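Local coordinates for protein ABC transporter (Caldanaerobius, PDB 4G68) that probably binds xylan-derived sugars outside the cell as the solute-binding protein of an ABC transporter and delivers them for uptake, at residues C[39-45]-C[70-76]; C[59-63]-C[337-342]; C[156-162]-C[295-301]; C[279-283]-C[353-357]. All blocks are in the same frame, centred on the assembly; numbering follows the deposited sequence.

From the N terminus, interaction 1 closes first, joining strand 40-45 to strand 71-76 across the helix that separates them. That helix, 52-66, supplies residues 59-63 to interaction 2, so the two contacts cross along the chain; they also touch, Trp63 and Ile60 packing on Ile72 and Phe43. Interaction 2 then spans more than 270 residues to bring helix 332-353 back onto this N-terminal layer. Within that span lies interaction 3, which pairs strand 144-160 with strand 297-300. Interaction 4 crosses both 2 and 3, linking the loop after strand 274-278 to the end of helix 332-353, and meets interaction 3 at Tyr158. Interactions 1 and 3 have centres about 37 Å apart yet reach the same sheet.

Interaction 1 of 4, residues C[39-45]-C[70-76]; sequences ITLTFWN and VQIVESV
Leu41 gives its N-H to Gln71 O and accepts from Val73 N at its own carbonyl, in a parallel ladder between strands 40-45 and 71-76. With helix 52-66 between them in sequence, the strands form a beta-alpha-beta unit, the building element of the periplasmic-binding-protein fold. Gln71 N to Ile39 O begins the ladder, Phe43 repeats the Leu41 pattern with Val73 and Ser75, and the last rung, Asn45 N to Ser75 O at 3.4 Å, is weak. Strand 40-45 is also bonded on its other edge, to Ile98 and Gln100. On the face bearing Leu41, Phe43 and Ile72, Leu41 can be followed outward: CB lies 3.8 Å from Gln71 O, CG is 4.1 Å from Val70 CG1, and CD1 closes on that same methyl at 3.7 Å. Phe43 CB rests on Ile72 CG2, and helix 332-353 covers this layer through Ala338 and Leu342. The other face carries Thr40 CG2 against Val73 CG2. Back on the Leu41 and Phe43 face, Glu74 CG stands between its backbone N and carbonyl carbon (chi1 63°), and the extended chain beyond it carries the carboxylate to Asn45. There Asn45 ND2 donates to Glu74 OE1 at 3.1 Å, nearly along the C-O axis, with the acceptor close to the amide plane.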
# COMPACT_ATOMS: atom_id res chain seq x y z
N ILE C 39 9.57 9.83 -31.78
CA ILE C 39 8.46 9.16 -31.07
C ILE C 39 8.34 9.76 -29.66
O ILE C 39 9.37 10.12 -29.04
CB ILE C 39 8.68 7.62 -31.09
CG1 ILE C 39 8.28 7.04 -32.46
CG2 ILE C 39 7.99 6.88 -29.96
CD1 ILE C 39 7.23 7.83 -33.22
N THR C 40 7.11 9.90 -29.19
CA THR C 40 6.88 10.30 -27.78
C THR C 40 5.90 9.37 -27.06
O THR C 40 4.78 9.13 -27.50
CB THR C 40 6.47 11.77 -27.66
OG1 THR C 40 7.57 12.58 -28.09
CG2 THR C 40 6.13 12.12 -26.22
N LEU C 41 6.35 8.82 -25.93
CA LEU C 41 5.50 7.99 -25.10
C LEU C 41 4.91 8.81 -23.96
O LEU C 41 5.56 9.74 -23.42
CB LEU C 41 6.32 6.82 -24.54
CG LEU C 41 7.06 5.89 -25.52
CD1 LEU C 41 8.08 5.02 -24.78
CD2 LEU C 41 6.08 5.02 -26.30
N THR C 42 3.69 8.45 -23.57
CA THR C 42 3.09 9.02 -22.38
C THR C 42 3.22 8.03 -21.20
O THR C 42 3.14 6.81 -21.36
CB THR C 42 1.64 9.42 -22.61
OG1 THR C 42 0.93 8.32 -23.21
CG2 THR C 42 1.61 10.64 -23.57
N PHE C 43 3.45 8.59 -20.00
CA PHE C 43 3.63 7.74 -18.81
C PHE C 43 2.87 8.41 -17.68
O PHE C 43 3.14 9.59 -17.40
CB PHE C 43 5.12 7.66 -18.49
CG PHE C 43 5.43 7.05 -17.14
CD1 PHE C 43 4.86 5.83 -16.74
CD2 PHE C 43 6.34 7.70 -16.28
CE1 PHE C 43 5.16 5.28 -15.51
CE2 PHE C 43 6.64 7.14 -15.04
CZ PHE C 43 6.07 5.93 -14.67
N TRP C 44 1.89 7.71 -17.09
CA TRP C 44 1.21 8.25 -15.92
C TRP C 44 1.64 7.56 -14.65
O TRP C 44 1.82 6.34 -14.64
CB TRP C 44 -0.31 8.12 -16.03
CG TRP C 44 -0.95 8.86 -17.21
CD1 TRP C 44 -0.35 9.69 -18.16
CD2 TRP C 44 -2.38 8.83 -17.58
NE1 TRP C 44 -1.28 10.16 -19.08
CE2 TRP C 44 -2.52 9.70 -18.78
CE3 TRP C 44 -3.51 8.20 -17.07
CZ2 TRP C 44 -3.73 9.88 -19.42
CZ3 TRP C 44 -4.74 8.40 -17.72
CH2 TRP C 44 -4.84 9.22 -18.87
N ASN C 45 1.78 8.33 -13.56
CA ASN C 45 2.08 7.77 -12.22
C ASN C 45 1.50 8.66 -11.11
O ASN C 45 0.93 9.74 -11.40
CB ASN C 45 3.59 7.52 -12.04
CG ASN C 45 4.39 8.80 -12.04
OD1 ASN C 45 4.48 9.49 -11.02
ND2 ASN C 45 4.96 9.15 -13.20
N VAL C 70 13.17 8.30 -28.78
CA VAL C 70 12.05 7.85 -27.98
C VAL C 70 11.97 8.71 -26.70
O VAL C 70 12.62 8.41 -25.70
CB VAL C 70 12.16 6.36 -27.64
CG1 VAL C 70 10.86 5.87 -27.01
CG2 VAL C 70 12.50 5.55 -28.89
N GLN C 71 11.20 9.79 -26.76
CA GLN C 71 11.02 10.62 -25.57
C GLN C 71 9.85 10.11 -24.72
O GLN C 71 8.94 9.47 -25.23
CB GLN C 71 10.79 12.08 -25.99
CG GLN C 71 11.96 12.63 -26.80
CD GLN C 71 13.21 12.81 -25.95
OE1 GLN C 71 14.18 12.06 -26.08
NE2 GLN C 71 13.18 13.79 -25.06
N ILE C 72 9.92 10.37 -23.42
CA ILE C 72 8.79 10.15 -22.51
C ILE C 72 8.32 11.48 -21.95
O ILE C 72 9.15 12.35 -21.62
CB ILE C 72 9.22 9.23 -21.33
CG1 ILE C 72 9.77 7.89 -21.84
CG2 ILE C 72 8.09 9.07 -20.30
CD1 ILE C 72 10.49 7.05 -20.80
N VAL C 73 7.00 11.63 -21.83
CA VAL C 73 6.39 12.77 -21.16
C VAL C 73 5.47 12.17 -20.11
O VAL C 73 4.77 11.20 -20.40
CB VAL C 73 5.61 13.68 -22.16
CG1 VAL C 73 4.78 14.72 -21.42
CG2 VAL C 73 6.57 14.32 -23.19
N GLU C 74 5.51 12.70 -18.90
CA GLU C 74 4.69 12.16 -17.82
C GLU C 74 3.54 13.07 -17.45
O GLU C 74 3.60 14.28 -17.69
CB GLU C 74 5.56 11.83 -16.58
CG GLU C 74 6.23 13.05 -15.95
CD GLU C 74 6.79 12.81 -14.55
OE1 GLU C 74 6.32 11.88 -13.85
OE2 GLU C 74 7.68 13.59 -14.15
N SER C 75 2.49 12.51 -16.87
CA SER C 75 1.51 13.31 -16.19
C SER C 75 1.27 12.69 -14.79
O SER C 75 0.99 11.49 -14.66
CB SER C 75 0.23 13.47 -17.04
OG SER C 75 -0.93 13.79 -16.25
N VAL C 76 1.45 13.50 -13.75
CA VAL C 76 1.37 13.01 -12.37
C VAL C 76 0.06 13.44 -11.68
O VAL C 76 -0.36 14.59 -11.78
CB VAL C 76 2.63 13.41 -11.58
CG1 VAL C 76 2.99 14.86 -11.81
CG2 VAL C 76 2.50 13.08 -10.11

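Interaction 2 of 4, residues C[59-63]-C[337-342]; sequences IIDQW and RAAKYL
Trp63 and Tyr341 interlock between helical segments 59-63 and 337-342, whose axes approach to 11.3 Å; their N-to-C directions differ by 136°. Both side chains leave their helices with CG anti to the backbone N, which sends each ring across to the opposite helix, and they slide past each other in opposite directions. Trp63 CE3 sits over one face of the Tyr341 ring, offset toward its rim and 3.5 Å from CD2 of that tyrosine; the ring planes are inclined at 55°. Ala338 fills the next position, its CB over a face of the indole in a CH-pi contact 4.0 Å from the centroid of the six-membered ring. Deeper, toward the sheet, Leu342 CD2 meets Ile60 CD1 at 3.9 Å and Ile59 CG2 slightly farther off. This packed side continues onto strands 40-45 and 71-76, and Trp63 NE1 bonds to Val70 O just before the second of them.

The solvent side is sparser. Exposed Arg337, bent at chi3, lays a face of its guanidinium over Trp63 CH2, while its NH1 is held by Asn67. Gln62 passes across the tyrosine, its CB the nearest atom to Tyr341 OH at 3.7 Å. The tyrosine hydroxyl donates to Ile59 O at 3.2 Å, a carbonyl that already accepts from Trp63 N. A bifurcated acceptor thus adds a direct hydrogen bond to an interface made mainly by apolar and aromatic groups, with one guanidinium over the indole at its solvent side.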
# COMPACT_ATOMS: atom_id res chain seq x y z
N ILE C 59 14.74 10.67 -13.34
CA ILE C 59 14.73 9.40 -14.04
C ILE C 59 14.24 9.57 -15.48
O ILE C 59 14.91 9.11 -16.40
CB ILE C 59 13.84 8.35 -13.34
CG1 ILE C 59 14.43 7.95 -11.98
CG2 ILE C 59 13.76 7.11 -14.22
CD1 ILE C 59 13.46 7.21 -11.08
N ILE C 60 13.08 10.21 -15.67
CA ILE C 60 12.57 10.53 -17.02
C ILE C 60 13.63 11.31 -17.81
O ILE C 60 13.93 10.95 -18.96
CB ILE C 60 11.28 11.40 -17.00
CG1 ILE C 60 10.12 10.85 -16.13
CG2 ILE C 60 10.82 11.75 -18.42
CD1 ILE C 60 9.66 9.45 -16.35
N ASP C 61 14.21 12.35 -17.19
CA ASP C 61 15.20 13.18 -17.90
C ASP C 61 16.41 12.35 -18.39
O ASP C 61 16.85 12.49 -19.56
CB ASP C 61 15.64 14.39 -17.05
CG ASP C 61 14.50 15.38 -16.78
OD1 ASP C 61 13.37 15.24 -17.32
OD2 ASP C 61 14.75 16.29 -15.98
N GLN C 62 16.91 11.46 -17.54
CA GLN C 62 18.03 10.63 -17.97
C GLN C 62 17.63 9.71 -19.14
O GLN C 62 18.41 9.49 -20.07
CB GLN C 62 18.63 9.82 -16.83
CG GLN C 62 19.95 9.22 -17.27
CD GLN C 62 20.62 8.35 -16.22
OE1 GLN C 62 20.84 8.78 -15.07
NE2 GLN C 62 20.97 7.12 -16.63
N TRP C 63 16.40 9.19 -19.10
CA TRP C 63 15.91 8.42 -20.24
C TRP C 63 15.84 9.26 -21.49
O TRP C 63 16.21 8.80 -22.58
CB TRP C 63 14.57 7.75 -19.98
CG TRP C 63 13.96 7.17 -21.24
CD1 TRP C 63 13.26 7.86 -22.25
CD2 TRP C 63 13.99 5.76 -21.69
NE1 TRP C 63 12.88 7.00 -23.26
CE2 TRP C 63 13.28 5.73 -22.99
CE3 TRP C 63 14.50 4.58 -21.17
CZ2 TRP C 63 13.11 4.55 -23.70
CZ3 TRP C 63 14.31 3.39 -21.90
CH2 TRP C 63 13.64 3.37 -23.13
N ARG C 337 10.19 -1.26 -23.62
CA ARG C 337 11.59 -1.02 -23.30
C ARG C 337 11.72 0.03 -22.22
O ARG C 337 12.44 -0.17 -21.20
CB ARG C 337 12.45 -0.64 -24.51
CG ARG C 337 13.94 -0.59 -24.20
CD ARG C 337 14.80 -0.51 -25.47
NE ARG C 337 14.46 0.69 -26.24
CZ ARG C 337 15.11 1.84 -26.17
NH1 ARG C 337 16.15 1.95 -25.35
NH2 ARG C 337 14.72 2.86 -26.91
N ALA C 338 11.00 1.13 -22.44
CA ALA C 338 10.89 2.16 -21.44
C ALA C 338 10.33 1.68 -20.14
O ALA C 338 10.84 2.06 -19.11
CB ALA C 338 10.05 3.31 -21.96
N ALA C 339 9.21 0.93 -20.17
CA ALA C 339 8.58 0.43 -18.94
C ALA C 339 9.64 -0.37 -18.15
O ALA C 339 9.85 -0.09 -16.94
CB ALA C 339 7.35 -0.43 -19.22
N LYS C 340 10.32 -1.31 -18.82
CA LYS C 340 11.42 -2.05 -18.16
C LYS C 340 12.45 -1.19 -17.44
O LYS C 340 12.86 -1.50 -16.29
CB LYS C 340 12.16 -2.90 -19.17
CG LYS C 340 11.42 -4.15 -19.51
CD LYS C 340 12.27 -5.04 -20.40
CE LYS C 340 11.48 -5.66 -21.51
NZ LYS C 340 12.32 -6.64 -22.27
N TYR C 341 12.88 -0.13 -18.10
CA TYR C 341 13.81 0.87 -17.50
C TYR C 341 13.13 1.65 -16.36
O TYR C 341 13.64 1.74 -15.28
CB TYR C 341 14.38 1.83 -18.58
CG TYR C 341 15.02 3.09 -18.05
CD1 TYR C 341 16.41 3.18 -17.90
CD2 TYR C 341 14.23 4.23 -17.74
CE1 TYR C 341 17.02 4.34 -17.44
CE2 TYR C 341 14.83 5.39 -17.24
CZ TYR C 341 16.22 5.44 -17.11
OH TYR C 341 16.88 6.58 -16.65
N LEU C 342 11.96 2.18 -16.61
CA LEU C 342 11.27 2.95 -15.58
C LEU C 342 11.01 2.14 -14.31
O LEU C 342 11.18 2.67 -13.19
CB LEU C 342 9.94 3.39 -16.14
CG LEU C 342 10.04 4.48 -17.20
CD1 LEU C 342 8.62 4.73 -17.70
CD2 LEU C 342 10.71 5.74 -16.57

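Interaction 3 of 4, residues C[156-162]-C[295-301]; sequences VLYINKE and GKIEAVR
Val156 opens the contact with CG1 against Ala299 CB, 3.6 Å away, while the same methyl lies over the centre of one face of the Tyr158 ring. Leu157 follows in a hydrogen-bonded antiparallel pair with Val300, Leu157 N to Val300 O and Val300 N to Leu157 O, both 2.9 Å; their side chains lie side by side on the face shared with Ile159, and Leu157 CB is 3.8 Å from Val300 CG2. Tyr158 projects from the other face, opposite Ala299 in a non-hydrogen-bonded pair. Its ring takes Ile297 CG2 at the edge, 3.9 Å from CD1, and its hydroxyl bonds to Gly278 O beyond the two segments. Ile159 repeats the doubly bonded pattern with Glu298, the shorter bond running from Ile159 N to Glu298 O at 2.8 Å.

At Asn160 the strand ends, and its side chain becomes the N-cap of helix 161-166, OD1 accepting from Leu163 N. Ile297 CD1 packs against Asn160 CA. Lys161 N still reaches Lys296 O, extending the ladder into the first helical turn, and the extended Lys161 chain crosses Glu298 at about a right angle, with CE on Glu298 CB. Glu162 lies alongside Lys296, pointing the same way, and makes a salt bridge through OE1 to NZ at 3.1 Å; the nitrogen comes from above the carboxylate plane. On the Val156 and Ala299 face, helix 372-382 covers the sheet through Ile377. An antiparallel strand pair, one strand running straight into an N-capped helix, forms part of the mixed sheet in the alpha/beta fold of this extracellular solute-binding protein.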
# COMPACT_ATOMS: atom_id res chain seq x y z
N VAL C 156 2.87 -1.63 8.26
CA VAL C 156 3.84 -1.22 9.27
C VAL C 156 3.15 -0.43 10.37
O VAL C 156 2.36 0.45 10.04
CB VAL C 156 4.90 -0.28 8.67
CG1 VAL C 156 5.91 0.21 9.72
CG2 VAL C 156 5.63 -0.97 7.52
N LEU C 157 3.50 -0.73 11.65
CA LEU C 157 3.19 0.18 12.76
C LEU C 157 4.42 1.07 12.95
O LEU C 157 5.53 0.59 13.28
CB LEU C 157 2.78 -0.60 14.05
CG LEU C 157 2.50 0.18 15.36
CD1 LEU C 157 1.40 1.24 15.22
CD2 LEU C 157 2.18 -0.79 16.49
N TYR C 158 4.21 2.38 12.81
CA TYR C 158 5.25 3.38 13.07
C TYR C 158 5.09 3.89 14.48
O TYR C 158 4.00 4.28 14.87
CB TYR C 158 5.11 4.55 12.09
CG TYR C 158 5.26 4.14 10.65
CD1 TYR C 158 6.50 4.13 10.03
CD2 TYR C 158 4.14 3.81 9.89
CE1 TYR C 158 6.63 3.78 8.69
CE2 TYR C 158 4.27 3.44 8.55
CZ TYR C 158 5.50 3.43 7.96
OH TYR C 158 5.59 3.08 6.63
N ILE C 159 6.20 3.89 15.24
CA ILE C 159 6.25 4.32 16.63
C ILE C 159 7.14 5.57 16.71
O ILE C 159 8.30 5.51 16.31
CB ILE C 159 6.92 3.17 17.49
CG1 ILE C 159 6.15 1.88 17.34
CG2 ILE C 159 7.15 3.54 18.97
CD1 ILE C 159 4.71 2.07 17.75
N ASN C 160 6.60 6.69 17.18
CA ASN C 160 7.44 7.84 17.52
C ASN C 160 8.14 7.54 18.85
O ASN C 160 7.50 7.72 19.90
CB ASN C 160 6.60 9.12 17.64
CG ASN C 160 7.45 10.36 17.91
OD1 ASN C 160 8.40 10.29 18.68
ND2 ASN C 160 7.15 11.47 17.26
N LYS C 161 9.40 7.08 18.81
CA LYS C 161 10.13 6.64 20.03
C LYS C 161 10.21 7.76 21.07
O LYS C 161 10.14 7.49 22.28
CB LYS C 161 11.56 6.19 19.73
CG LYS C 161 11.72 5.02 18.74
CD LYS C 161 13.22 4.82 18.45
CE LYS C 161 13.49 4.15 17.12
NZ LYS C 161 14.89 4.22 16.57
N GLU C 162 10.36 8.99 20.59
CA GLU C 162 10.52 10.16 21.48
C GLU C 162 9.26 10.36 22.31
O GLU C 162 9.33 10.69 23.50
CB GLU C 162 10.79 11.43 20.69
CG GLU C 162 11.05 12.64 21.61
CD GLU C 162 11.36 13.89 20.81
OE1 GLU C 162 12.56 14.19 20.64
OE2 GLU C 162 10.40 14.56 20.35
N GLY C 295 14.78 10.03 12.28
CA GLY C 295 15.66 9.47 13.34
C GLY C 295 14.90 9.16 14.63
O GLY C 295 15.41 8.44 15.47
N LYS C 296 13.66 9.63 14.74
CA LYS C 296 12.82 9.38 15.91
C LYS C 296 11.83 8.20 15.76
O LYS C 296 11.10 7.88 16.73
CB LYS C 296 12.04 10.66 16.23
CG LYS C 296 12.97 11.84 16.37
CD LYS C 296 12.25 12.99 17.02
CE LYS C 296 13.19 14.18 17.14
NZ LYS C 296 12.42 15.32 17.74
N ILE C 297 11.81 7.60 14.57
CA ILE C 297 10.75 6.63 14.14
C ILE C 297 11.23 5.19 13.99
O ILE C 297 12.26 4.91 13.32
CB ILE C 297 10.09 7.03 12.76
CG1 ILE C 297 9.38 8.42 12.81
CG2 ILE C 297 9.27 5.84 12.16
CD1 ILE C 297 8.66 8.81 14.10
N GLU C 298 10.46 4.29 14.61
CA GLU C 298 10.70 2.84 14.59
C GLU C 298 9.52 2.15 13.90
O GLU C 298 8.34 2.49 14.17
CB GLU C 298 10.78 2.31 16.02
CG GLU C 298 11.36 0.93 16.12
CD GLU C 298 11.14 0.29 17.49
OE1 GLU C 298 10.56 0.96 18.38
OE2 GLU C 298 11.51 -0.89 17.64
N ALA C 299 9.84 1.21 13.00
CA ALA C 299 8.88 0.34 12.35
C ALA C 299 8.82 -1.04 13.06
O ALA C 299 9.84 -1.72 13.23
CB ALA C 299 9.27 0.13 10.87
N VAL C 300 7.61 -1.43 13.43
CA VAL C 300 7.28 -2.75 14.00
C VAL C 300 6.08 -3.45 13.29
O VAL C 300 5.28 -2.82 12.60
CB VAL C 300 7.08 -2.69 15.56
CG1 VAL C 300 8.29 -2.03 16.25
CG2 VAL C 300 5.78 -1.96 15.93
N ARG C 301 6.00 -4.77 13.44
CA ARG C 301 4.84 -5.54 13.03
C ARG C 301 3.61 -5.07 13.75
O ARG C 301 3.72 -4.50 14.85
CB ARG C 301 5.04 -6.99 13.41
CG ARG C 301 5.99 -7.69 12.46
CD ARG C 301 6.07 -9.16 12.79
NE ARG C 301 7.12 -9.67 11.95
CZ ARG C 301 8.28 -10.07 12.41
NH1 ARG C 301 8.50 -10.05 13.73
NH2 ARG C 301 9.20 -10.51 11.56

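Interaction 4 of 4, residues C[279-283]-C[353-357]; sequences NFDAA and IATGL
Asn279 lies against Leu357 with the two side chains meeting at a slant. Its CG sits between the backbone N and the carbonyl carbon (chi1 59°), which turns ND2 to within 3.4 Å of Leu357 CG, while CG of the asparagine lies 3.6 Å from Leu357 CD1. The other end of the amide is anchored in the adjoining strand, OD1 accepting from Ala154 N. Phe280 adopts a related but displaced rotamer (chi1 35°): CB approaches Thr355 O at 3.0 Å, whereas the ring swings off toward Gln153 and Arg260. Ala282 CB meets Ala354 CB at 3.8 Å, and Ala283 N makes a weak hydrogen bond to Ala354 O. Next to it, packing is tight, Ala283 CB and Thr355 CG2 being only 3.4 Å apart. The Thr355 rotamer places CG2 anti to its carbonyl carbon, facing Ala283, and OG1 bonds to Asp350 in the helix just ended. Ala354 itself has positive phi (68°), which turns the chain out of helix 332-353. The contact is a buried loop-to-loop junction, in which the 3-10 turn 279-281 and the start of helix 283-286 pack against the exit of helix 332-353, near the middle of this solute-binding-protein fold.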
# COMPACT_ATOMS: atom_id res chain seq x y z
N ASN C 279 4.08 0.57 4.09
CA ASN C 279 5.48 0.93 4.13
C ASN C 279 5.79 2.21 3.28
O ASN C 279 6.81 2.88 3.52
CB ASN C 279 6.25 -0.26 3.56
CG ASN C 279 5.80 -0.55 2.15
OD1 ASN C 279 4.65 -0.97 1.91
ND2 ASN C 279 6.65 -0.19 1.20
N PHE C 280 4.97 2.50 2.24
CA PHE C 280 5.24 3.59 1.24
C PHE C 280 5.15 4.95 1.91
O PHE C 280 5.76 5.97 1.44
CB PHE C 280 4.22 3.57 0.09
CG PHE C 280 2.81 3.16 0.54
CD1 PHE C 280 1.94 4.12 1.11
CD2 PHE C 280 2.37 1.85 0.33
CE1 PHE C 280 0.65 3.73 1.49
CE2 PHE C 280 1.12 1.44 0.74
CZ PHE C 280 0.25 2.40 1.30
N ASP C 281 4.41 4.95 3.04
CA ASP C 281 4.30 6.15 3.87
C ASP C 281 5.56 6.49 4.62
O ASP C 281 5.73 7.62 5.07
CB ASP C 281 3.06 6.10 4.79
CG ASP C 281 1.76 6.28 4.00
OD1 ASP C 281 1.81 6.76 2.82
OD2 ASP C 281 0.70 5.95 4.60
N ALA C 282 6.49 5.55 4.71
CA ALA C 282 7.80 5.83 5.38
C ALA C 282 8.46 7.06 4.92
O ALA C 282 8.94 7.81 5.77
CB ALA C 282 8.75 4.67 5.22
N ALA C 283 8.48 7.29 3.60
CA ALA C 283 9.22 8.44 3.02
C ALA C 283 8.72 9.77 3.55
O ALA C 283 9.53 10.66 3.70
CB ALA C 283 9.15 8.43 1.48
N ILE C 353 14.75 6.07 -0.94
CA ILE C 353 13.95 7.08 -0.29
C ILE C 353 12.76 6.57 0.57
O ILE C 353 12.07 7.40 1.18
CB ILE C 353 13.56 8.20 -1.27
CG1 ILE C 353 12.38 7.77 -2.16
CG2 ILE C 353 14.77 8.62 -2.12
CD1 ILE C 353 11.89 8.88 -3.09
N ALA C 354 12.53 5.26 0.60
CA ALA C 354 11.49 4.62 1.44
C ALA C 354 10.03 4.93 1.03
O ALA C 354 9.10 4.82 1.83
CB ALA C 354 11.75 4.85 2.95
N THR C 355 9.85 5.27 -0.24
CA THR C 355 8.51 5.39 -0.84
C THR C 355 7.94 4.03 -1.22
O THR C 355 6.73 3.90 -1.50
CB THR C 355 8.50 6.25 -2.14
OG1 THR C 355 9.52 5.80 -3.06
CG2 THR C 355 8.62 7.72 -1.83
N GLY C 356 8.81 3.02 -1.28
CA GLY C 356 8.35 1.65 -1.46
C GLY C 356 9.35 0.59 -1.02
O GLY C 356 10.43 0.92 -0.51
N LEU C 357 8.95 -0.68 -1.15
CA LEU C 357 9.89 -1.80 -1.02
C LEU C 357 10.25 -2.32 -2.44
O LEU C 357 9.32 -2.58 -3.24
CB LEU C 357 9.26 -2.90 -0.19
CG LEU C 357 9.13 -2.52 1.29
CD1 LEU C 357 8.02 -3.35 1.93
CD2 LEU C 357 10.49 -2.64 2.03